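PDB 3TQT: D-alanine--D-alanine ligase, which joins two molecules of D-alanine at the expense of ATP, giving the D-alanyl-D-alanine dipeptide used to build peptidoglycan in the bacterial cell wall. Local coordinates for residues E231-L235 with M328-W333; P240-P245 with I283-I288. All blocks are in the same frame, centred on the assembly; numbering follows the deposited sequence.

Contact 1 (E231-L235 with M328-W333); sequences ECAVL and MYPKMW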
ATOM      1  N   GLU A 231      -1.835   6.765  24.334  1.00 21.03           N
ATOM      2  CA  GLU A 231      -2.272   6.917  22.959  1.00 19.15           C
ATOM      3  C   GLU A 231      -2.486   8.385  22.655  1.00 23.84           C
ATOM      4  O   GLU A 231      -2.708   9.190  23.556  1.00 23.42           O
ATOM      5  CB  GLU A 231      -3.557   6.136  22.723  1.00 21.68           C
ATOM      6  CG  GLU A 231      -3.447   4.677  23.102  1.00 28.16           C
ATOM      7  CD  GLU A 231      -4.708   3.918  22.774  1.00 29.47           C
ATOM      8  OE1 GLU A 231      -5.749   4.576  22.575  1.00 30.30           O
ATOM      9  OE2 GLU A 231      -4.649   2.676  22.695  1.00 30.99           O
ATOM     10  N   CYS A 232      -2.396   8.727  21.379  1.00 19.10           N
ATOM     11  CA  CYS A 232      -2.578  10.101  20.955  1.00 19.35           C
ATOM     12  C   CYS A 232      -3.246  10.100  19.590  1.00 23.35           C
ATOM     13  O   CYS A 232      -2.812   9.401  18.674  1.00 22.23           O
ATOM     14  CB  CYS A 232      -1.228  10.817  20.904  1.00 20.23           C
ATOM     15  SG  CYS A 232      -1.326  12.563  20.476  1.00 27.09           S
ATOM     16  N   ALA A 233      -4.322  10.866  19.473  1.00 22.28           N
ATOM     17  CA  ALA A 233      -5.071  10.938  18.234  1.00 22.68           C
ATOM     18  C   ALA A 233      -4.504  12.073  17.408  1.00 25.67           C
ATOM     19  O   ALA A 233      -4.363  13.190  17.895  1.00 23.59           O
ATOM     20  CB  ALA A 233      -6.538  11.175  18.515  1.00 22.94           C
ATOM     21  N   VAL A 234      -4.162  11.772  16.161  1.00 20.34           N
ATOM     22  CA  VAL A 234      -3.651  12.776  15.233  1.00 23.53           C
ATOM     23  C   VAL A 234      -4.677  13.030  14.131  1.00 21.07           C
ATOM     24  O   VAL A 234      -5.340  12.107  13.642  1.00 20.78           O
ATOM     25  CB  VAL A 234      -2.312  12.334  14.620  1.00 20.56           C
ATOM     26  CG1 VAL A 234      -1.796  13.376  13.620  1.00 17.36           C
ATOM     27  CG2 VAL A 234      -1.283  12.102  15.719  1.00 23.34           C
ATOM     28  N   LEU A 235      -4.821  14.294  13.764  1.00 19.11           N
ATOM     29  CA  LEU A 235      -5.780  14.687  12.738  1.00 20.15           C
ATOM     30  C   LEU A 235      -5.153  15.696  11.804  1.00 19.77           C
ATOM     31  O   LEU A 235      -4.573  16.691  12.243  1.00 22.44           O
ATOM     32  CB  LEU A 235      -6.997  15.311  13.394  1.00 20.45           C
ATOM     33  CG  LEU A 235      -8.045  15.932  12.482  1.00 19.84           C
ATOM     34  CD1 LEU A 235      -8.768  14.853  11.698  1.00 19.58           C
ATOM     35  CD2 LEU A 235      -9.017  16.716  13.356  1.00 25.18           C
ATOM     36  N   MET A 328     -11.108   5.198  21.796  1.00 25.92           N
ATOM     37  CA  MET A 328     -10.120   6.195  22.188  1.00 23.99           C
ATOM     38  C   MET A 328      -9.929   7.317  21.175  1.00 24.26           C
ATOM     39  O   MET A 328      -9.772   8.473  21.558  1.00 24.49           O
ATOM     40  CB  MET A 328      -8.777   5.538  22.535  1.00 20.28           C
ATOM     41  CG  MET A 328      -8.779   4.893  23.954  1.00 24.35           C
ATOM     42  SD  MET A 328      -9.027   6.127  25.243  1.00 32.27           S
ATOM     43  CE  MET A 328      -7.442   6.939  25.282  1.00 37.16           C
ATOM     44  N   TYR A 329      -9.925   6.996  19.886  1.00 21.19           N
ATOM     45  CA  TYR A 329      -9.684   8.057  18.913  1.00 22.92           C
ATOM     46  C   TYR A 329     -10.698   9.214  19.039  1.00 24.85           C
ATOM     47  O   TYR A 329     -10.311  10.344  19.298  1.00 22.14           O
ATOM     48  CB  TYR A 329      -9.588   7.537  17.475  1.00 16.98           C
ATOM     49  CG  TYR A 329      -9.145   8.642  16.538  1.00 17.38           C
ATOM     50  CD1 TYR A 329      -7.793   8.867  16.286  1.00 20.20           C
ATOM     51  CD2 TYR A 329     -10.072   9.491  15.961  1.00 16.39           C
ATOM     52  CE1 TYR A 329      -7.382   9.902  15.454  1.00 24.56           C
ATOM     53  CE2 TYR A 329      -9.672  10.521  15.132  1.00 23.84           C
ATOM     54  CZ  TYR A 329      -8.336  10.724  14.882  1.00 21.70           C
ATOM     55  OH  TYR A 329      -7.954  11.763  14.062  1.00 21.98           O
ATOM     56  N   PRO A 330     -11.997   8.935  18.872  1.00 22.27           N
ATOM     57  CA  PRO A 330     -12.930  10.044  19.086  1.00 29.78           C
ATOM     58  C   PRO A 330     -12.939  10.566  20.524  1.00 25.79           C
ATOM     59  O   PRO A 330     -13.069  11.775  20.681  1.00 29.78           O
ATOM     60  CB  PRO A 330     -14.292   9.445  18.725  1.00 29.24           C
ATOM     61  CG  PRO A 330     -14.104   7.958  18.790  1.00 21.21           C
ATOM     62  CD  PRO A 330     -12.680   7.734  18.366  1.00 27.04           C
ATOM     63  N   LYS A 331     -12.814   9.700  21.532  1.00 24.41           N
ATOM     64  CA  LYS A 331     -12.837  10.164  22.921  1.00 26.60           C
ATOM     65  C   LYS A 331     -11.693  11.131  23.226  1.00 27.03           C
ATOM     66  O   LYS A 331     -11.885  12.131  23.902  1.00 23.51           O
ATOM     67  CB  LYS A 331     -12.793   8.995  23.903  1.00 35.06           C
ATOM     68  CG  LYS A 331     -14.122   8.322  24.132  1.00 52.17           C
ATOM     69  CD  LYS A 331     -13.976   7.196  25.157  1.00 65.36           C
ATOM     70  CE  LYS A 331     -13.295   7.685  26.430  1.00 74.92           C
ATOM     71  NZ  LYS A 331     -13.122   6.603  27.444  1.00 79.34           N
ATOM     72  N   MET A 332     -10.496  10.830  22.740  1.00 25.92           N
ATOM     73  CA  MET A 332      -9.371  11.736  22.943  1.00 25.51           C
ATOM     74  C   MET A 332      -9.629  13.104  22.311  1.00 25.09           C
ATOM     75  O   MET A 332      -9.367  14.144  22.930  1.00 25.93           O
ATOM     76  CB  MET A 332      -8.078  11.129  22.405  1.00 20.17           C
ATOM     77  CG  MET A 332      -7.506  10.073  23.335  1.00 24.48           C
ATOM     78  SD  MET A 332      -5.889   9.508  22.810  1.00 26.35           S
ATOM     79  CE  MET A 332      -6.308   8.467  21.413  1.00 28.25           C
ATOM     80  N   TRP A 333     -10.140  13.116  21.080  1.00 26.13           N
ATOM     81  CA  TRP A 333     -10.484  14.401  20.468  1.00 28.18           C
ATOM     82  C   TRP A 333     -11.548  15.148  21.264  1.00 29.76           C
ATOM     83  O   TRP A 333     -11.416  16.349  21.496  1.00 30.28           O
ATOM     84  CB  TRP A 333     -10.875  14.271  18.989  1.00 21.04           C
ATOM     85  CG  TRP A 333      -9.665  14.260  18.113  1.00 24.33           C
ATOM     86  CD1 TRP A 333      -9.294  13.290  17.226  1.00 25.71           C
ATOM     87  CD2 TRP A 333      -8.626  15.247  18.084  1.00 28.56           C
ATOM     88  NE1 TRP A 333      -8.104  13.622  16.636  1.00 23.70           N
ATOM     89  CE2 TRP A 333      -7.671  14.817  17.143  1.00 25.58           C
ATOM     90  CE3 TRP A 333      -8.416  16.456  18.759  1.00 29.26           C
ATOM     91  CZ2 TRP A 333      -6.522  15.554  16.858  1.00 27.87           C
ATOM     92  CZ3 TRP A 333      -7.277  17.187  18.473  1.00 27.59           C
ATOM     93  CH2 TRP A 333      -6.347  16.735  17.527  1.00 25.26           C
TER
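E231 meets the first turn of helix 328-333 with its carboxylate: the chain is extended beyond CG and crosses the side chain of M328 at about a right angle, bringing OE1 to 3.2 Å from M328 CB. The same residue meets M332 through its backbone, where E231 O lies 3.3 Å from M332 SD. E231 belongs to the predicted ATP site, and its side chain lies beside D303, a predicted magnesium ligand. C232 turns its thiol to the other face of the sheet, towards I283 and A287. A233 then lies under the helix, where A233 CB lies 3.4 Å from Y329 CE1 and also packs on W333 and M332. Here a helix lies across the five-stranded antiparallel sheet of the ATP-grasp fold, its axis at 80° to strand 231-235. V234 points its side chain away but offers its carbonyl: Y329 OH donates to V234 O at 2.7 Å, reaching it from above the carbonyl plane. With CG anti to the backbone N (chi1 -172°), the tyrosine ring slants along the strand to this oxygen, and W333 NE1 donates a weak hydrogen bond to the same hydroxyl. L235 CB, finally, packs against W333 CZ2 at 3.5 Å, while the leucine also touches L347 and L350 of helix 340-370.

Contact 2 (P240-P245 with I283-I288); sequences PKASLP and IQQIAI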
ATOM      1  N   PRO A 240      -0.682  18.271  10.667  1.00 27.74           N
ATOM      2  CA  PRO A 240      -1.350  17.403  11.645  1.00 27.46           C
ATOM      3  C   PRO A 240      -1.409  18.030  13.029  1.00 28.41           C
ATOM      4  O   PRO A 240      -0.465  18.705  13.442  1.00 26.08           O
ATOM      5  CB  PRO A 240      -0.451  16.155  11.688  1.00 30.41           C
ATOM      6  CG  PRO A 240       0.461  16.271  10.491  1.00 26.95           C
ATOM      7  CD  PRO A 240       0.627  17.737  10.260  1.00 27.11           C
ATOM      8  N   LYS A 241      -2.514  17.789  13.730  1.00 25.28           N
ATOM      9  CA  LYS A 241      -2.702  18.238  15.104  1.00 27.94           C
ATOM     10  C   LYS A 241      -2.847  17.014  15.988  1.00 26.81           C
ATOM     11  O   LYS A 241      -3.340  15.976  15.553  1.00 25.05           O
ATOM     12  CB  LYS A 241      -3.954  19.110  15.235  1.00 27.99           C
ATOM     13  CG  LYS A 241      -3.859  20.450  14.516  1.00 35.87           C
ATOM     14  CD  LYS A 241      -5.163  21.238  14.639  1.00 53.32           C
ATOM     15  CE  LYS A 241      -6.355  20.453  14.083  1.00 58.78           C
ATOM     16  NZ  LYS A 241      -7.615  21.264  14.002  1.00 59.91           N
ATOM     17  N   ALA A 242      -2.411  17.138  17.230  1.00 21.99           N
ATOM     18  CA  ALA A 242      -2.434  16.001  18.133  1.00 22.89           C
ATOM     19  C   ALA A 242      -3.381  16.271  19.293  1.00 31.58           C
ATOM     20  O   ALA A 242      -3.440  17.384  19.807  1.00 27.38           O
ATOM     21  CB  ALA A 242      -1.028  15.714  18.635  1.00 22.35           C
ATOM     22  N   SER A 243      -4.133  15.251  19.693  1.00 28.56           N
ATOM     23  CA  SER A 243      -5.043  15.353  20.828  1.00 27.32           C
ATOM     24  C   SER A 243      -4.253  15.332  22.122  1.00 24.24           C
ATOM     25  O   SER A 243      -3.053  15.092  22.126  1.00 29.43           O
ATOM     26  CB  SER A 243      -6.005  14.160  20.838  1.00 21.15           C
ATOM     27  OG  SER A 243      -5.293  12.962  21.156  1.00 24.10           O
ATOM     28  N   LEU A 244      -4.937  15.583  23.229  1.00 29.41           N
ATOM     29  CA  LEU A 244      -4.372  15.256  24.521  1.00 33.09           C
ATOM     30  C   LEU A 244      -4.185  13.746  24.559  1.00 28.35           C
ATOM     31  O   LEU A 244      -5.008  12.996  24.021  1.00 24.92           O
ATOM     32  CB  LEU A 244      -5.293  15.713  25.647  1.00 30.33           C
ATOM     33  CG  LEU A 244      -5.419  17.237  25.711  1.00 36.83           C
ATOM     34  CD1 LEU A 244      -6.412  17.665  26.771  1.00 39.41           C
ATOM     35  CD2 LEU A 244      -4.053  17.871  25.949  1.00 38.15           C
ATOM     36  N   PRO A 245      -3.099  13.294  25.188  1.00 30.85           N
ATOM     37  CA  PRO A 245      -2.798  11.865  25.290  1.00 31.28           C
ATOM     38  C   PRO A 245      -3.870  11.151  26.101  1.00 31.28           C
ATOM     39  O   PRO A 245      -4.466  11.756  26.988  1.00 30.13           O
ATOM     40  CB  PRO A 245      -1.482  11.837  26.078  1.00 29.82           C
ATOM     41  CG  PRO A 245      -0.926  13.226  25.976  1.00 37.59           C
ATOM     42  CD  PRO A 245      -2.117  14.122  25.904  1.00 39.08           C
ATOM     43  N   ILE A 283       4.875  13.243  23.628  1.00 26.37           N
ATOM     44  CA  ILE A 283       3.879  12.366  23.037  1.00 28.25           C
ATOM     45  C   ILE A 283       3.200  13.054  21.851  1.00 30.43           C
ATOM     46  O   ILE A 283       3.090  12.496  20.763  1.00 23.39           O
ATOM     47  CB  ILE A 283       2.847  11.945  24.088  1.00 29.85           C
ATOM     48  CG1 ILE A 283       3.526  11.039  25.130  1.00 30.43           C
ATOM     49  CG2 ILE A 283       1.670  11.242  23.415  1.00 27.74           C
ATOM     50  CD1 ILE A 283       2.677  10.723  26.329  1.00 36.19           C
ATOM     51  N   GLN A 284       2.758  14.284  22.056  1.00 27.02           N
ATOM     52  CA  GLN A 284       2.063  14.994  20.998  1.00 29.59           C
ATOM     53  C   GLN A 284       2.983  15.260  19.809  1.00 26.77           C
ATOM     54  O   GLN A 284       2.590  15.051  18.658  1.00 25.96           O
ATOM     55  CB  GLN A 284       1.431  16.278  21.539  1.00 28.80           C
ATOM     56  CG  GLN A 284       0.223  15.999  22.427  1.00 33.66           C
ATOM     57  CD  GLN A 284      -0.272  17.230  23.152  1.00 38.88           C
ATOM     58  OE1 GLN A 284       0.515  18.012  23.679  1.00 35.73           O
ATOM     59  NE2 GLN A 284      -1.583  17.412  23.174  1.00 38.26           N
ATOM     60  N   GLN A 285       4.217  15.681  20.073  1.00 25.47           N
ATOM     61  CA  GLN A 285       5.097  16.030  18.966  1.00 26.56           C
ATOM     62  C   GLN A 285       5.526  14.809  18.172  1.00 23.67           C
ATOM     63  O   GLN A 285       5.588  14.852  16.944  1.00 28.93           O
ATOM     64  CB  GLN A 285       6.328  16.799  19.423  1.00 25.49           C
ATOM     65  CG  GLN A 285       7.150  17.317  18.243  1.00 37.16           C
ATOM     66  CD  GLN A 285       6.389  18.335  17.397  1.00 40.27           C
ATOM     67  OE1 GLN A 285       6.100  19.436  17.860  1.00 39.90           O
ATOM     68  NE2 GLN A 285       6.055  17.965  16.153  1.00 35.71           N
ATOM     69  N   ILE A 286       5.818  13.725  18.876  1.00 23.55           N
ATOM     70  CA  ILE A 286       6.246  12.496  18.224  1.00 21.23           C
ATOM     71  C   ILE A 286       5.081  11.897  17.452  1.00 21.28           C
ATOM     72  O   ILE A 286       5.259  11.381  16.351  1.00 22.20           O
ATOM     73  CB  ILE A 286       6.789  11.471  19.240  1.00 24.41           C
ATOM     74  CG1 ILE A 286       8.062  12.016  19.898  1.00 30.69           C
ATOM     75  CG2 ILE A 286       7.103  10.151  18.547  1.00 20.49           C
ATOM     76  CD1 ILE A 286       8.624  11.108  20.955  1.00 33.54           C
ATOM     77  N   ALA A 287       3.884  11.979  18.015  1.00 19.60           N
ATOM     78  CA  ALA A 287       2.702  11.501  17.275  1.00 25.04           C
ATOM     79  C   ALA A 287       2.572  12.217  15.925  1.00 19.23           C
ATOM     80  O   ALA A 287       2.341  11.583  14.889  1.00 19.37           O
ATOM     81  CB  ALA A 287       1.434  11.663  18.104  1.00 21.85           C
ATOM     82  N   ILE A 288       2.725  13.538  15.944  1.00 20.26           N
ATOM     83  CA  ILE A 288       2.654  14.337  14.732  1.00 26.62           C
ATOM     84  C   ILE A 288       3.801  14.001  13.788  1.00 25.44           C
ATOM     85  O   ILE A 288       3.593  13.827  12.595  1.00 22.01           O
ATOM     86  CB  ILE A 288       2.681  15.838  15.049  1.00 21.70           C
ATOM     87  CG1 ILE A 288       1.325  16.274  15.601  1.00 19.95           C
ATOM     88  CG2 ILE A 288       3.038  16.628  13.808  1.00 26.59           C
ATOM     89  CD1 ILE A 288       1.379  17.599  16.328  1.00 25.57           C
TER
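A242 and I288 form the close-packed part of this contact, where segment 240-245 runs over one side of helix 283-288. A242 CB points at the helix and sits between two successive turns, where it lies 3.8 Å from both Q284 CB and I288 CD1. In I288, CG1 is anti to the carbonyl carbon (chi1 -75°), which sends the CG1-CD1 arm toward A242 and P240 O, with I288 CD1 3.6 Å from P240 O, while CG2, anti to the backbone N, turns to P240 CB.

Q284 supplies the polar grip. Its chain is extended beyond CG and carries the amide to the backbone of S243, where NE2 donates to S243 O at 2.9 Å with a nearly straight N-H...O angle of 164°. The acceptor lies close to the plane of the glutamine amide, although the nitrogen stands well above the plane of the serine carbonyl.

At the P245 end the fit is looser although both partners are buried: P245 CG is 4.2 Å from I283 CG2, and L275 touches each of the two residues. The solvent side is different again. K241 directs its side chain away from the helix, and exposed L244 reaches back only with CD2, which lies 3.7 Å from Q284 NE2 as the two side chains run alongside each other.

The contact places helix 277-293 against one face of the ATP-grasp sheet. I283 reaches I230 of strand 228-236, part of the predicted ATP site, A287 packs on V234 of that strand and on V302 and F304 of strand 298-306, and P240 rests on F291 farther along the helix.

How the contacts relate
Following the chain from the N terminus, strand 228-236 comes first and contributes 231-235 to contact 1. The chain then turns back into the neighbouring antiparallel strand 241-249, and segment 240-245, at its start, enters contact 2; that loop closes at 283-288. Only after strands 298-306 and 312-318 does helix 328-335 close the longer loop of contact 1, so contact 2 is nested within it. Backbone pairing joins them, with A233 O to S243 N at 2.7 Å and L235 O to K241 N at 2.8 Å, and W333 of contact 1 also packs on the S243 backbone. Together they illustrate how an ATP-grasp sheet is held between helices, 328-335 on one face and 277-293 on the other.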